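Local coordinates for platelet aggregation factor Sm-hPAF (Streptococcus mitis, PDB 4GWI), which binds fucosylated Lewis glycans through this F-type lectin domain of lectinolysin, a toxin that probably forms pores in cholesterol-containing host membranes, at residues Leu84-Val89 with Leu129-Thr134. The protein carries 2 engineered substitutions. Numbering follows the deposited sequence.
Sequences LSNFDV and LKTKNT
At the end of the five-stranded antiparallel sheet of the F-type lectin domain, where strand 124-129 runs out into a loop alongside strand 87-92, Phe-87 and Leu-129 form a non-hydrogen-bonded antiparallel pair, their CA atoms 4.3 Å apart. Lys-130 N then donates to Asn-86 O at 2.9 Å. One step further out, a water bridges the two segments, donating a hydrogen bond to Ser-85 O and accepting one from Thr-131 OG1. On the buried face, Leu-129 CD2 packs 3.6 Å from Phe-87 CB and meets Leu-84 CD1, which itself sits over one face of the Phe-87 ring toward its rim. Away from this apolar cluster, Lys-130 CD lies 3.6 Å from Asp-88 OD2. The bent lysine chain (chi3 48°, chi4 82°) brings CE to within 3.7 Å of Asn-86 OD1, while NZ stays short of a salt bridge with Asp-88, a carboxylate held by Arg-101 and His-103. Asn-86 ND2 rests 3.6 Å from Thr-131 CG2. Asn-86 and Phe-87 both face Phe-104 on the neighbouring strand, a G1 beta bulge in the beta-sandwich of the F-type lectin fold.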
# COMPACT_ATOMS: atom_id res chain seq x y z
N LEU A 84 9.88 -1.68 5.32
CA LEU A 84 9.13 -2.00 4.10
C LEU A 84 10.10 -2.76 3.13
O LEU A 84 10.74 -2.18 2.23
CB LEU A 84 8.53 -0.74 3.43
CG LEU A 84 7.69 -1.04 2.17
CD1 LEU A 84 6.44 -1.87 2.58
CD2 LEU A 84 7.19 0.30 1.65
N SER A 85 10.20 -4.03 3.43
CA SER A 85 11.09 -4.94 2.68
C SER A 85 10.47 -6.31 2.78
O SER A 85 9.70 -6.62 3.71
CB SER A 85 12.55 -4.84 3.24
OG SER A 85 12.49 -5.37 4.51
N ASN A 86 10.80 -7.17 1.80
CA ASN A 86 10.28 -8.51 1.69
C ASN A 86 8.77 -8.55 1.84
O ASN A 86 8.21 -9.05 2.82
CB ASN A 86 10.96 -9.39 2.75
CG ASN A 86 10.67 -10.89 2.55
OD1 ASN A 86 10.15 -11.33 1.56
ND2 ASN A 86 10.95 -11.66 3.59
N PHE A 87 8.13 -8.00 0.83
CA PHE A 87 6.69 -7.85 0.89
C PHE A 87 6.06 -8.12 -0.46
O PHE A 87 6.72 -8.05 -1.51
CB PHE A 87 6.28 -6.41 1.36
CG PHE A 87 6.72 -5.30 0.44
CD1 PHE A 87 7.98 -4.75 0.52
CD2 PHE A 87 5.85 -4.84 -0.57
CE1 PHE A 87 8.42 -3.74 -0.33
CE2 PHE A 87 6.28 -3.85 -1.40
CZ PHE A 87 7.49 -3.25 -1.29
N ASP A 88 4.76 -8.38 -0.43
CA ASP A 88 3.99 -8.55 -1.68
C ASP A 88 3.00 -7.40 -1.82
O ASP A 88 2.50 -6.83 -0.82
CB ASP A 88 3.12 -9.82 -1.66
CG ASP A 88 3.93 -11.16 -1.74
OD1 ASP A 88 3.36 -12.19 -1.28
OD2 ASP A 88 5.06 -11.14 -2.15
N VAL A 89 2.71 -7.04 -3.05
CA VAL A 89 1.52 -6.16 -3.40
C VAL A 89 0.55 -7.08 -4.10
O VAL A 89 0.92 -7.77 -5.11
CB VAL A 89 1.96 -5.00 -4.28
CG1 VAL A 89 0.76 -4.07 -4.63
CG2 VAL A 89 3.05 -4.17 -3.55
N LEU A 129 3.46 -7.71 4.42
CA LEU A 129 4.86 -8.02 4.79
C LEU A 129 5.00 -9.53 4.98
O LEU A 129 4.06 -10.15 5.39
CB LEU A 129 5.31 -7.33 6.07
CG LEU A 129 5.38 -5.81 6.03
CD1 LEU A 129 5.96 -5.27 7.35
CD2 LEU A 129 6.12 -5.28 4.80
N LYS A 130 6.21 -10.04 4.62
CA LYS A 130 6.43 -11.50 4.78
C LYS A 130 7.40 -11.77 5.92
O LYS A 130 7.81 -12.93 6.13
CB LYS A 130 6.94 -12.09 3.47
CG LYS A 130 5.73 -12.08 2.50
CD LYS A 130 6.20 -12.27 1.06
CE LYS A 130 7.18 -13.43 0.91
NZ LYS A 130 6.47 -14.74 0.79
N THR A 131 7.75 -10.76 6.69
CA THR A 131 8.76 -10.85 7.75
C THR A 131 8.11 -10.97 9.15
O THR A 131 6.91 -10.68 9.40
CB THR A 131 9.61 -9.60 7.72
OG1 THR A 131 8.65 -8.47 7.83
CG2 THR A 131 10.48 -9.54 6.43
N LYS A 132 8.86 -11.56 10.09
CA LYS A 132 8.41 -11.69 11.44
C LYS A 132 8.66 -10.44 12.21
O LYS A 132 9.63 -9.73 11.95
CB LYS A 132 9.21 -12.86 12.12
CG LYS A 132 8.79 -14.21 11.59
CD LYS A 132 9.82 -15.27 12.02
CE LYS A 132 9.49 -16.63 11.42
NZ LYS A 132 8.00 -16.83 11.44
N ASN A 133 7.71 -10.21 13.14
CA ASN A 133 7.85 -9.20 14.18
C ASN A 133 8.29 -7.84 13.67
O ASN A 133 9.22 -7.21 14.12
CB ASN A 133 8.88 -9.78 15.23
CG ASN A 133 8.97 -8.90 16.44
OD1 ASN A 133 10.09 -8.49 16.85
ND2 ASN A 133 7.81 -8.50 16.97
N THR A 134 7.56 -7.39 12.59
CA THR A 134 7.91 -6.13 11.89
C THR A 134 6.56 -5.36 11.65
O THR A 134 5.59 -5.95 11.29
CB THR A 134 8.55 -6.37 10.51
OG1 THR A 134 9.77 -7.17 10.74
CG2 THR A 134 9.00 -5.10 9.81
O HOH W 1 10.03 -6.13 6.53